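Local coordinates for eukaryotic translation initiation factor 2D (Homo sapiens, PDB 5W2F), which helps start protein synthesis by delivering initiator tRNA to the ribosomal P-site without GTP, the piece described here being its C-terminal region, at residues A[4-9]-A[103-108]; A[111-116]-A[180-185]; A[130-135]-A[166-171]; A[150-155]-A[172-177]; A[188-191]-A[195-198]. All coordinates share one frame; numbering follows the deposited sequence.

Contact 1: residues A[4-9]-A[103-108]; sequences KPLYCV and PIVKKG
L6 and C8 each meet one side chain of strand 104-107, and both meetings are light. The methyl CD1 of L6 lies 4.3 Å from CG1 of V105, an apolar touch near the limit of van der Waals contact. Further along, the thiol SG of C8 sits 3.8 Å from NZ of K107. The thiol lies against the CE-NZ end of the lysine with no hydrogen bond between them, and CE of K107 is almost as near to SG, at 4.0 Å. C8 turns its sulfur away from its own backbone N (chi1 -175°), while the K107 chain bends at chi3 (73°), which brings the two ends together.

K107 NZ gives a hydrogen bond to OE1 of Q91. The backbones do not pair. In the antiparallel sheet, strand 91-96 lies between the two segments and bonds to the 4-8 strand through Q95, A93 and Q91, so the CA atoms of C8 and K107 remain 7.6 Å apart. From strand 27-28, F27 is touched by the side chains of C8, V105 and K107. Leucine and cysteine suit the buried inner strand, whereas lysine at the exposed border strand can lay its methylenes over the sheet and keep its ammonium at the surface. The chemistry is therefore that of next-nearest strands: weak apolar contact, plus a thiol beside an ammonium that Q91 OE1 holds by a hydrogen bond.

Contact 2: residues A[111-116]-A[180-185]; sequences CPIDIT and WLLLEE
The helical turn 180-185 rides above strand 113-116 at a distance set by side chains, with the CA atoms of I113 and L182 9.3 Å apart and no hydrogen bond between the backbones. L182 carries the whole helical side of the contact. Its CD1 methyl points down at the strand and is shared by two isoleucines that lie two residues apart and so project from the same face. CG2 of I113 is 3.9 Å from CD1 of L182, and CD1 of I113 comes to 4.2 Å from that same methyl. I115 uses the far end of its longer branch instead, its CD1 lying 4.0 Å from CD1 of L182. Both isoleucines approach L182 tip to tip. In I113 the branch CG2 is turned opposite the backbone N, leaving CG1 (chi1 -67°) to extend beside it, and in this way both arms of the residue face the leucine.

Beyond the pair, I193 of strand 193-194 touches both L182 and I115, V129 lies against I113, and L181 turns to helix 139-150. The helix has a wider pi-type turn here: the carbonyl O of W180 accepts from E184 N at 2.9 Å and also from E185 N at 3.0 Å. Beta-branched isoleucine fits an extended strand, and leucine is at home in a helix. Such a buried helix-on-sheet layer belongs to the SUI1 alpha/beta fold. With methyl groups alone in contact, its cohesion comes from dispersion and the exclusion of water.

Contact 3: residues A[130-135]-A[166-171]; sequences RNLEAY and LQVQIQ
The guanidinium of R130 and the amide of Q167 stand with their planes 90° apart, and NH2 of R130 is 3.9 Å from OE1 of Q167. A water at the guanidinium edge, in its plane, joins them: it accepts from R130 NH2 at 3.0 Å and donates to Q167 OE1 at 2.7 Å. NH2 also bonds to the carbonyl of P160. The Y135 ring has N131 O in plane at its edge. Another flat group, the E133 carboxylate, grips the backbone. L166 N donates to E133 OE1 over 2.9 Å in an almost straight bond (177°), meeting the syn side 26° out of the carboxylate plane. The E133 chain, extended beyond CG, carries the acid to the strand, where OE2 rests 3.8 Å from CD1 of L166. A second water accepts from N131 N at 2.8 Å and donates to the carbonyl O of L166.

Underneath, L132 and V168 cross at about a right angle with CD1 of L132 3.6 Å from CG2 of V168; leucine and valine suit this buried side, next to P139 and V142 of helix 139-150. V168 still pairs with V129, but N131, in a left-handed conformation, turns the chain out of the strand, and water and carboxylate replace direct pairing. Segment 130-135 begins the beta-alpha-beta crossover from strand 124-130 through helix 139-150 to the parallel strand 154-158, consistent with the SUI1 fold.

Contact 4: residues A[150-155]-A[172-177]; sequences CQASTT and GNQVHH. With FMT (formic acid), chain C; FMT (formic acid), chain D.
G172, whose positive phi suits glycine, turns the chain off strand 166-171 so that Q174 and H177 can close on C150. N173 points elsewhere, giving ND2 to a formic acid O1 at 2.9 Å (161°). Q174 takes the N-cap position and its backbone N bonds to T127 OG1. Bent at chi2, its side chain folds over the C150 end of helix 139-150: OE1 of Q174 is 3.5 Å from CB of C150, and NE2 is 3.8 Å from CB of A152. That NE2 donates to the carbonyl of Q171 and to a water at 2.9 Å that also makes a weak bond to the carbonyl O of C150. V175 faces inward, onto I115 and L117. H177 then brings its ring beside the thiol, CD2 lying 3.6 Å from C150 SG. The sulfur stands obliquely, 46° off the ring normal. Q174 OE1 lies in plane at the ring edge, and ND1 of H177 donates to O2 of a second formic acid at 2.6 Å (167°). R149 NE and K125 NZ also hydrogen-bond to formic acid, probably from the crystallisation liquor.

Small, polarisable cysteine and compact alanine leave room for the glutamine amide. This surface contact is thus soft packing of sulfur and methyl on polar flat groups.

Contact 5: residues A[188-191]-A[195-198]; sequences LPRK and GLEK
R190 lies alongside L196 where two 3-10 turns flank the short strand 193-194, the edge strand that runs parallel to 113-121 in the SUI1-type sheet. The firm part of the contact is at the leucine. CD of R190 is 3.7 Å from CD1 of L196, and NE of R190 is 3.9 Å from the same methyl, the two side chains sliding past each other in opposite directions. With CG opposite the backbone N and a bend at chi2 (58°), the arginine brings CD and NE past the CD1 methyl of L196 and still sends its head toward solvent. L196 is well placed for this: it also touches V175 and L183 of helix 175-185 and I115 of the sheet, and L183 also touches R190. An arginine suits the spot because it offers both a greasy stem and a soluble end.

Toward the outside the fit slackens. The E197 side chain crosses that of R190 at about a right angle, while the carboxylate and guanidinium planes are 36° apart. NH2 of R190 and OE1 of E197 remain 4.1 Å apart, beyond a salt bridge, and the oxygen lies well out of the guanidinium plane, so any attraction is probably electrostatic, with no N-H pointing at it. G195 accommodates a positive phi, and G195 O accepts from K198 N at 3.0 Å to close the second turn. E197 OE1 folds back on G195, taking a weak, bent hydrogen bond from G195 N at 3.0 Å (134°).

How the contacts relate
From the N terminus, contact 1 closes the longest loop, bringing strand 104-107 into the same sheet as strand 4-8, one strand away, after the helices between them. The chain then enters the SUI1 part, where contact 2 ties strand 113-121 to helix 175-185 and encloses contacts 3 and 4. These two cross, their segments alternating along the chain, and they meet directly because strands 154-158 and 166-171 are neighbours in the sheet. Contact 5 follows in series as a short closure around strand 193-194; its centre is about 6 Å from that of contact 2. The sheet of contact 1 touches the SUI1 part where K106 reaches the carbonyl of E133 in contact 3.

Contact 1: residues A[4-9]-A[103-108]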
# COMPACT_ATOMS: atom_id res chain seq x y z
N LYS A 4 -5.66 5.30 2.76
CA LYS A 4 -6.79 4.61 2.16
C LYS A 4 -6.29 3.45 1.29
O LYS A 4 -5.58 3.66 0.34
CB LYS A 4 -7.62 5.58 1.32
CG LYS A 4 -8.77 4.88 0.60
CD LYS A 4 -9.89 5.80 0.21
CE LYS A 4 -9.50 6.73 -0.91
NZ LYS A 4 -10.72 7.01 -1.72
N PRO A 5 -6.66 2.21 1.63
CA PRO A 5 -6.30 1.09 0.76
C PRO A 5 -7.01 1.17 -0.59
O PRO A 5 -8.17 1.59 -0.66
CB PRO A 5 -6.76 -0.15 1.53
CG PRO A 5 -7.59 0.33 2.63
CD PRO A 5 -7.49 1.80 2.77
N LEU A 6 -6.28 0.78 -1.63
CA LEU A 6 -6.79 0.75 -2.99
C LEU A 6 -6.36 -0.55 -3.67
O LEU A 6 -5.52 -1.30 -3.16
CB LEU A 6 -6.27 1.95 -3.79
CG LEU A 6 -6.77 3.33 -3.37
CD1 LEU A 6 -5.98 4.39 -4.14
CD2 LEU A 6 -8.26 3.52 -3.57
N TYR A 7 -6.95 -0.78 -4.83
CA TYR A 7 -6.66 -1.94 -5.67
C TYR A 7 -6.48 -1.44 -7.09
O TYR A 7 -7.26 -0.61 -7.55
CB TYR A 7 -7.81 -2.94 -5.62
CG TYR A 7 -8.02 -3.47 -4.25
CD1 TYR A 7 -8.85 -2.80 -3.35
CD2 TYR A 7 -7.35 -4.60 -3.81
CE1 TYR A 7 -8.99 -3.25 -2.06
CE2 TYR A 7 -7.52 -5.08 -2.53
CZ TYR A 7 -8.34 -4.39 -1.65
OH TYR A 7 -8.52 -4.84 -0.35
N CYS A 8 -5.45 -1.92 -7.76
CA CYS A 8 -5.15 -1.50 -9.11
C CYS A 8 -5.41 -2.65 -10.07
O CYS A 8 -4.97 -3.77 -9.85
CB CYS A 8 -3.71 -1.02 -9.21
SG CYS A 8 -3.26 -0.32 -10.82
N VAL A 9 -6.12 -2.36 -11.15
CA VAL A 9 -6.51 -3.37 -12.13
C VAL A 9 -5.30 -3.78 -12.99
O VAL A 9 -4.79 -2.96 -13.75
CB VAL A 9 -7.64 -2.85 -13.05
CG1 VAL A 9 -7.99 -3.90 -14.11
CG2 VAL A 9 -8.87 -2.45 -12.23
N PRO A 103 -4.09 14.28 -2.76
CA PRO A 103 -3.75 12.90 -2.42
C PRO A 103 -2.77 12.28 -3.41
O PRO A 103 -2.80 12.62 -4.62
CB PRO A 103 -5.10 12.18 -2.42
CG PRO A 103 -6.10 13.25 -2.23
CD PRO A 103 -5.54 14.46 -2.91
N ILE A 104 -1.96 11.36 -2.91
CA ILE A 104 -0.91 10.68 -3.68
C ILE A 104 -1.23 9.19 -3.70
O ILE A 104 -1.42 8.56 -2.65
CB ILE A 104 0.46 10.86 -2.98
CG1 ILE A 104 0.79 12.32 -2.80
CG2 ILE A 104 1.57 10.14 -3.73
CD1 ILE A 104 1.79 12.56 -1.69
N VAL A 105 -1.36 8.64 -4.91
CA VAL A 105 -1.58 7.21 -5.08
C VAL A 105 -0.23 6.48 -5.17
O VAL A 105 0.70 6.93 -5.86
CB VAL A 105 -2.41 6.96 -6.35
CG1 VAL A 105 -2.60 5.46 -6.58
CG2 VAL A 105 -3.75 7.68 -6.24
N LYS A 106 -0.14 5.35 -4.47
CA LYS A 106 1.03 4.50 -4.51
C LYS A 106 0.61 3.09 -4.87
O LYS A 106 -0.43 2.60 -4.41
CB LYS A 106 1.66 4.49 -3.14
CG LYS A 106 2.32 5.80 -2.74
CD LYS A 106 3.67 5.93 -3.45
CE LYS A 106 4.36 7.22 -3.14
NZ LYS A 106 5.69 7.28 -3.78
N LYS A 107 1.45 2.42 -5.66
CA LYS A 107 1.31 0.98 -5.91
C LYS A 107 2.16 0.19 -4.91
O LYS A 107 3.28 0.58 -4.56
CB LYS A 107 1.70 0.66 -7.32
CG LYS A 107 0.73 1.25 -8.30
CD LYS A 107 1.03 0.82 -9.72
CE LYS A 107 0.66 -0.63 -9.96
NZ LYS A 107 0.46 -0.87 -11.40
N GLY A 108 1.61 -0.93 -4.49
CA GLY A 108 2.28 -1.85 -3.60
C GLY A 108 1.58 -1.95 -2.27
O GLY A 108 0.64 -1.21 -1.97

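Contact 2: residues A[111-116]-A[180-185]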
# COMPACT_ATOMS: atom_id res chain seq x y z
N CYS A 111 4.01 -0.30 3.44
CA CYS A 111 5.18 -0.64 4.24
C CYS A 111 5.35 0.48 5.26
O CYS A 111 5.02 1.62 4.96
CB CYS A 111 6.43 -0.72 3.36
SG CYS A 111 6.77 0.75 2.35
N PRO A 112 5.87 0.17 6.44
CA PRO A 112 6.04 1.19 7.45
C PRO A 112 7.23 2.09 7.18
O PRO A 112 8.22 1.66 6.56
CB PRO A 112 6.29 0.39 8.71
CG PRO A 112 6.97 -0.86 8.22
CD PRO A 112 6.33 -1.15 6.91
N ILE A 113 7.14 3.32 7.69
CA ILE A 113 8.36 4.12 7.87
C ILE A 113 9.12 3.52 9.05
O ILE A 113 8.52 3.25 10.10
CB ILE A 113 8.04 5.58 8.14
CG1 ILE A 113 7.41 6.20 6.90
CG2 ILE A 113 9.30 6.34 8.55
CD1 ILE A 113 6.79 7.57 7.12
N ASP A 114 10.41 3.25 8.85
CA ASP A 114 11.26 2.70 9.90
C ASP A 114 12.23 3.76 10.36
O ASP A 114 12.98 4.31 9.55
CB ASP A 114 12.05 1.47 9.42
CG ASP A 114 11.19 0.39 8.83
OD1 ASP A 114 10.19 0.00 9.46
OD2 ASP A 114 11.52 -0.06 7.70
N ILE A 115 12.24 3.99 11.65
CA ILE A 115 13.16 4.92 12.32
C ILE A 115 14.00 4.11 13.28
O ILE A 115 13.46 3.49 14.19
CB ILE A 115 12.43 6.00 13.11
CG1 ILE A 115 11.43 6.76 12.25
CG2 ILE A 115 13.42 6.95 13.77
CD1 ILE A 115 10.34 7.38 13.06
N THR A 116 15.31 4.10 13.07
CA THR A 116 16.18 3.26 13.83
C THR A 116 17.41 4.03 14.33
O THR A 116 18.00 4.80 13.57
CB THR A 116 16.58 2.10 12.91
OG1 THR A 116 15.38 1.50 12.37
CG2 THR A 116 17.42 1.10 13.64
N TRP A 180 7.55 14.21 15.94
CA TRP A 180 6.94 15.50 15.61
C TRP A 180 6.66 15.61 14.11
O TRP A 180 5.55 15.93 13.69
CB TRP A 180 7.84 16.64 16.08
CG TRP A 180 7.53 17.93 15.42
CD1 TRP A 180 6.47 18.75 15.70
CD2 TRP A 180 8.21 18.53 14.30
NE1 TRP A 180 6.47 19.83 14.85
CE2 TRP A 180 7.54 19.72 13.99
CE3 TRP A 180 9.35 18.18 13.57
CZ2 TRP A 180 7.95 20.57 12.96
CZ3 TRP A 180 9.75 19.01 12.52
CH2 TRP A 180 9.06 20.19 12.23
N LEU A 181 7.68 15.38 13.32
CA LEU A 181 7.58 15.62 11.89
C LEU A 181 6.51 14.74 11.26
O LEU A 181 5.65 15.22 10.51
CB LEU A 181 8.93 15.39 11.20
CG LEU A 181 8.97 15.69 9.69
CD1 LEU A 181 8.60 17.15 9.42
CD2 LEU A 181 10.31 15.37 9.05
N LEU A 182 6.55 13.45 11.56
CA LEU A 182 5.68 12.49 10.90
C LEU A 182 4.26 12.49 11.46
O LEU A 182 3.31 12.42 10.69
CB LEU A 182 6.28 11.09 10.97
CG LEU A 182 7.64 10.94 10.33
CD1 LEU A 182 8.18 9.52 10.52
CD2 LEU A 182 7.67 11.32 8.85
N LEU A 183 4.11 12.54 12.78
CA LEU A 183 2.78 12.47 13.40
C LEU A 183 2.09 13.81 13.46
O LEU A 183 0.89 13.89 13.29
CB LEU A 183 2.86 11.91 14.82
CG LEU A 183 3.47 10.52 14.97
CD1 LEU A 183 3.54 10.14 16.44
CD2 LEU A 183 2.64 9.49 14.23
N GLU A 184 2.84 14.87 13.75
CA GLU A 184 2.22 16.18 13.96
C GLU A 184 2.20 16.97 12.66
O GLU A 184 1.14 17.39 12.20
CB GLU A 184 2.91 16.94 15.08
CG GLU A 184 2.79 16.29 16.45
CD GLU A 184 3.50 17.11 17.53
OE1 GLU A 184 3.34 18.36 17.57
OE2 GLU A 184 4.25 16.52 18.35
N GLU A 185 3.36 17.14 12.03
CA GLU A 185 3.41 17.94 10.81
C GLU A 185 2.76 17.27 9.61
O GLU A 185 1.97 17.91 8.91
CB GLU A 185 4.83 18.31 10.48
CG GLU A 185 5.41 19.26 11.49
CD GLU A 185 4.59 20.55 11.58
OE1 GLU A 185 4.36 21.19 10.54
OE2 GLU A 185 4.14 20.88 12.70

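Contact 3: residues A[130-135]-A[166-171]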
# COMPACT_ATOMS: atom_id res chain seq x y z
N ARG A 130 13.88 5.16 6.99
CA ARG A 130 13.61 4.43 5.75
C ARG A 130 12.12 4.53 5.39
O ARG A 130 11.27 4.58 6.27
CB ARG A 130 13.96 2.94 6.00
CG ARG A 130 13.64 1.97 4.88
CD ARG A 130 13.98 0.55 5.28
NE ARG A 130 15.44 0.37 5.39
CZ ARG A 130 16.24 -0.15 4.47
NH1 ARG A 130 15.77 -0.61 3.33
NH2 ARG A 130 17.54 -0.20 4.70
N ASN A 131 11.84 4.52 4.08
CA ASN A 131 10.51 4.47 3.48
C ASN A 131 9.74 5.77 3.47
O ASN A 131 8.52 5.78 3.31
CB ASN A 131 9.65 3.32 4.05
CG ASN A 131 10.11 1.99 3.57
OD1 ASN A 131 10.60 1.84 2.43
ND2 ASN A 131 9.92 0.99 4.40
N LEU A 132 10.44 6.89 3.57
CA LEU A 132 9.76 8.17 3.49
C LEU A 132 9.03 8.31 2.15
O LEU A 132 7.92 8.84 2.11
CB LEU A 132 10.74 9.32 3.67
CG LEU A 132 11.30 9.45 5.09
CD1 LEU A 132 12.54 10.35 5.09
CD2 LEU A 132 10.25 9.99 6.04
N GLU A 133 9.65 7.84 1.07
CA GLU A 133 9.06 8.01 -0.26
C GLU A 133 7.76 7.22 -0.40
O GLU A 133 6.91 7.58 -1.19
CB GLU A 133 10.07 7.62 -1.34
CG GLU A 133 11.35 8.49 -1.34
CD GLU A 133 12.65 7.81 -1.89
OE1 GLU A 133 13.11 6.73 -1.42
OE2 GLU A 133 13.27 8.37 -2.80
N ALA A 134 7.58 6.16 0.39
CA ALA A 134 6.33 5.38 0.37
C ALA A 134 5.13 6.20 0.81
O ALA A 134 3.98 5.84 0.54
CB ALA A 134 6.47 4.15 1.24
N TYR A 135 5.40 7.31 1.51
CA TYR A 135 4.37 8.23 2.00
C TYR A 135 4.41 9.57 1.29
O TYR A 135 3.77 10.53 1.74
CB TYR A 135 4.47 8.38 3.53
CG TYR A 135 4.16 7.07 4.18
CD1 TYR A 135 5.11 6.07 4.27
CD2 TYR A 135 2.88 6.80 4.66
CE1 TYR A 135 4.80 4.82 4.78
CE2 TYR A 135 2.58 5.56 5.19
CZ TYR A 135 3.53 4.57 5.25
OH TYR A 135 3.20 3.35 5.78
N LEU A 166 15.80 5.72 -0.87
CA LEU A 166 16.74 6.55 -0.16
C LEU A 166 16.34 6.61 1.30
O LEU A 166 15.15 6.54 1.64
CB LEU A 166 16.71 7.96 -0.71
CG LEU A 166 17.10 8.09 -2.18
CD1 LEU A 166 16.84 9.52 -2.61
CD2 LEU A 166 18.54 7.69 -2.39
N GLN A 167 17.34 6.75 2.15
CA GLN A 167 17.12 6.95 3.57
C GLN A 167 17.78 8.25 4.02
O GLN A 167 18.72 8.75 3.39
CB GLN A 167 17.67 5.78 4.38
CG GLN A 167 19.16 5.57 4.26
CD GLN A 167 19.60 4.34 5.00
OE1 GLN A 167 18.81 3.43 5.23
NE2 GLN A 167 20.85 4.28 5.33
N VAL A 168 17.25 8.81 5.10
CA VAL A 168 17.83 9.96 5.75
C VAL A 168 18.58 9.49 6.99
O VAL A 168 18.05 8.72 7.78
CB VAL A 168 16.75 10.97 6.15
CG1 VAL A 168 17.32 12.15 6.92
CG2 VAL A 168 15.98 11.43 4.92
N GLN A 169 19.80 9.99 7.15
CA GLN A 169 20.56 9.80 8.38
C GLN A 169 20.72 11.13 9.07
O GLN A 169 21.07 12.13 8.41
CB GLN A 169 21.89 9.18 8.05
CG GLN A 169 21.76 7.75 7.59
CD GLN A 169 23.11 7.05 7.49
OE1 GLN A 169 24.13 7.69 7.18
NE2 GLN A 169 23.12 5.74 7.76
N ILE A 170 20.51 11.14 10.37
CA ILE A 170 20.73 12.34 11.17
C ILE A 170 21.71 11.99 12.29
O ILE A 170 21.54 10.98 12.96
CB ILE A 170 19.43 12.90 11.79
CG1 ILE A 170 18.27 12.91 10.78
CG2 ILE A 170 19.70 14.28 12.38
CD1 ILE A 170 17.38 11.67 10.88
N GLN A 171 22.73 12.82 12.49
CA GLN A 171 23.65 12.59 13.60
C GLN A 171 22.88 12.69 14.93
O GLN A 171 22.01 13.53 15.11
CB GLN A 171 24.78 13.62 13.56
CG GLN A 171 25.75 13.41 12.42
CD GLN A 171 26.47 12.08 12.46
OE1 GLN A 171 26.58 11.39 11.43
NE2 GLN A 171 26.98 11.70 13.63
O HOH W 1 19.12 1.30 6.80
O HOH W 2 14.00 4.17 2.26
O HOH W 3 13.41 7.38 3.77
O HOH W 4 11.99 6.13 0.84

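Contact 4: residues A[150-155]-A[172-177]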
# COMPACT_ATOMS: atom_id res chain seq x y z
N CYS A 150 16.72 19.52 14.39
CA CYS A 150 17.59 18.75 15.28
C CYS A 150 18.89 19.45 15.65
O CYS A 150 19.55 19.04 16.60
CB CYS A 150 17.94 17.42 14.64
SG CYS A 150 16.52 16.40 14.18
N GLN A 151 19.28 20.47 14.88
CA GLN A 151 20.60 21.11 15.01
C GLN A 151 21.71 20.06 14.92
O GLN A 151 22.61 19.98 15.77
CB GLN A 151 20.70 21.95 16.30
CG GLN A 151 19.70 23.11 16.33
CD GLN A 151 19.94 24.15 15.23
OE1 GLN A 151 21.08 24.44 14.88
NE2 GLN A 151 18.86 24.70 14.69
N ALA A 152 21.59 19.22 13.89
CA ALA A 152 22.48 18.11 13.68
C ALA A 152 22.56 17.82 12.19
O ALA A 152 21.58 17.99 11.46
CB ALA A 152 21.97 16.88 14.41
N SER A 153 23.73 17.37 11.76
CA SER A 153 23.98 17.06 10.37
C SER A 153 23.06 15.95 9.86
O SER A 153 22.88 14.92 10.51
CB SER A 153 25.42 16.62 10.20
OG SER A 153 25.70 16.41 8.84
N THR A 154 22.54 16.15 8.66
CA THR A 154 21.78 15.14 7.97
C THR A 154 22.39 14.84 6.63
O THR A 154 23.02 15.72 5.99
CB THR A 154 20.32 15.56 7.73
OG1 THR A 154 20.27 16.70 6.86
CG2 THR A 154 19.63 15.88 9.04
N THR A 155 22.17 13.62 6.19
CA THR A 155 22.58 13.16 4.86
C THR A 155 21.50 12.27 4.27
O THR A 155 20.69 11.70 5.01
CB THR A 155 23.89 12.33 4.92
OG1 THR A 155 23.70 11.18 5.76
CG2 THR A 155 25.03 13.14 5.46
N GLY A 172 23.21 11.77 15.84
CA GLY A 172 22.64 11.76 17.16
C GLY A 172 21.32 11.01 17.25
O GLY A 172 20.91 10.33 16.31
N ASN A 173 20.68 11.15 18.41
CA ASN A 173 19.43 10.46 18.74
C ASN A 173 18.29 11.42 18.54
O ASN A 173 18.03 12.30 19.38
CB ASN A 173 19.51 9.95 20.16
CG ASN A 173 18.29 9.14 20.56
OD1 ASN A 173 17.23 9.25 19.93
ND2 ASN A 173 18.43 8.33 21.61
N GLN A 174 17.60 11.27 17.41
CA GLN A 174 16.63 12.26 16.95
C GLN A 174 15.24 11.71 16.78
O GLN A 174 14.39 12.34 16.14
CB GLN A 174 17.10 12.90 15.64
CG GLN A 174 18.55 13.37 15.67
CD GLN A 174 18.84 14.46 16.70
OE1 GLN A 174 17.93 15.07 17.29
NE2 GLN A 174 20.12 14.74 16.90
N VAL A 175 14.98 10.53 17.37
CA VAL A 175 13.71 9.83 17.14
C VAL A 175 12.50 10.71 17.49
O VAL A 175 11.50 10.74 16.76
CB VAL A 175 13.67 8.51 17.89
CG1 VAL A 175 12.36 7.76 17.64
CG2 VAL A 175 14.87 7.63 17.55
N HIS A 176 12.60 11.43 18.60
CA HIS A 176 11.51 12.31 19.03
C HIS A 176 11.17 13.39 18.02
O HIS A 176 10.01 13.75 17.85
CB HIS A 176 11.80 12.90 20.41
CG HIS A 176 13.09 13.65 20.51
ND1 HIS A 176 14.32 13.03 20.42
CD2 HIS A 176 13.34 14.98 20.69
CE1 HIS A 176 15.27 13.95 20.54
NE2 HIS A 176 14.70 15.13 20.73
N HIS A 177 12.17 13.88 17.30
CA HIS A 177 11.92 14.86 16.26
C HIS A 177 11.20 14.26 15.06
O HIS A 177 10.41 14.94 14.40
CB HIS A 177 13.23 15.52 15.82
CG HIS A 177 13.86 16.36 16.89
ND1 HIS A 177 13.23 17.43 17.48
CD2 HIS A 177 15.08 16.27 17.47
CE1 HIS A 177 14.04 17.97 18.38
NE2 HIS A 177 15.18 17.29 18.37
C FMT C . 10.07 18.06 18.35
O1 FMT C . 9.08 18.76 18.56
O2 FMT C . 10.80 18.34 17.28
C FMT D . 22.01 8.84 23.62
O1 FMT D . 20.99 8.80 22.98
O2 FMT D . 22.58 7.68 23.89
O HOH W 5 21.16 16.78 18.70

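Contact 5: residues A[188-191]-A[195-198]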
# COMPACT_ATOMS: atom_id res chain seq x y z
N LEU A 188 0.65 11.57 9.75
CA LEU A 188 0.69 10.20 9.30
C LEU A 188 0.19 9.25 10.41
O LEU A 188 0.34 9.56 11.59
CB LEU A 188 2.10 9.82 8.84
CG LEU A 188 2.62 10.53 7.60
CD1 LEU A 188 4.04 10.13 7.33
CD2 LEU A 188 1.78 10.23 6.38
N PRO A 189 -0.36 8.09 10.04
CA PRO A 189 -0.87 7.18 11.08
C PRO A 189 0.26 6.52 11.86
O PRO A 189 1.17 5.93 11.27
CB PRO A 189 -1.64 6.12 10.28
CG PRO A 189 -1.82 6.69 8.94
CD PRO A 189 -0.64 7.56 8.69
N ARG A 190 0.15 6.56 13.19
CA ARG A 190 1.13 5.95 14.05
C ARG A 190 1.32 4.46 13.78
O ARG A 190 2.43 3.96 13.90
CB ARG A 190 0.73 6.21 15.50
CG ARG A 190 1.57 5.52 16.55
CD ARG A 190 3.06 5.87 16.49
NE ARG A 190 3.77 5.15 17.55
CZ ARG A 190 4.02 3.84 17.55
NH1 ARG A 190 3.67 3.07 16.51
NH2 ARG A 190 4.64 3.29 18.60
N LYS A 191 0.25 3.75 13.40
CA LYS A 191 0.36 2.31 13.16
C LYS A 191 1.28 1.98 11.99
O LYS A 191 1.66 0.82 11.82
CB LYS A 191 -1.02 1.69 12.95
CG LYS A 191 -1.71 2.02 11.65
CD LYS A 191 -3.05 1.29 11.55
CE LYS A 191 -3.89 1.81 10.41
NZ LYS A 191 -5.26 1.22 10.43
N GLY A 195 9.57 2.38 15.32
CA GLY A 195 10.76 2.89 15.99
C GLY A 195 10.53 4.06 16.93
O GLY A 195 11.43 4.40 17.72
N LEU A 196 9.34 4.66 16.90
CA LEU A 196 9.10 5.80 17.78
C LEU A 196 9.13 5.41 19.24
O LEU A 196 9.42 6.26 20.11
CB LEU A 196 7.78 6.50 17.46
CG LEU A 196 7.72 7.17 16.10
CD1 LEU A 196 6.30 7.61 15.81
CD2 LEU A 196 8.70 8.33 16.04
N GLU A 197 8.85 4.14 19.51
CA GLU A 197 8.93 3.61 20.87
C GLU A 197 10.35 3.60 21.47
O GLU A 197 10.52 3.40 22.68
CB GLU A 197 8.37 2.19 20.92
CG GLU A 197 9.22 1.10 20.24
CD GLU A 197 9.13 1.05 18.71
OE1 GLU A 197 8.38 1.82 18.06
OE2 GLU A 197 9.81 0.18 18.13
N LYS A 198 11.37 3.85 20.63
CA LYS A 198 12.75 3.89 21.09
C LYS A 198 13.20 5.31 21.35
O LYS A 198 14.39 5.53 21.64
CB LYS A 198 13.71 3.22 20.09
CG LYS A 198 13.30 1.92 19.46
CD LYS A 198 13.25 0.79 20.43
CE LYS A 198 12.89 -0.51 19.70
NZ LYS A 198 12.66 -1.62 20.64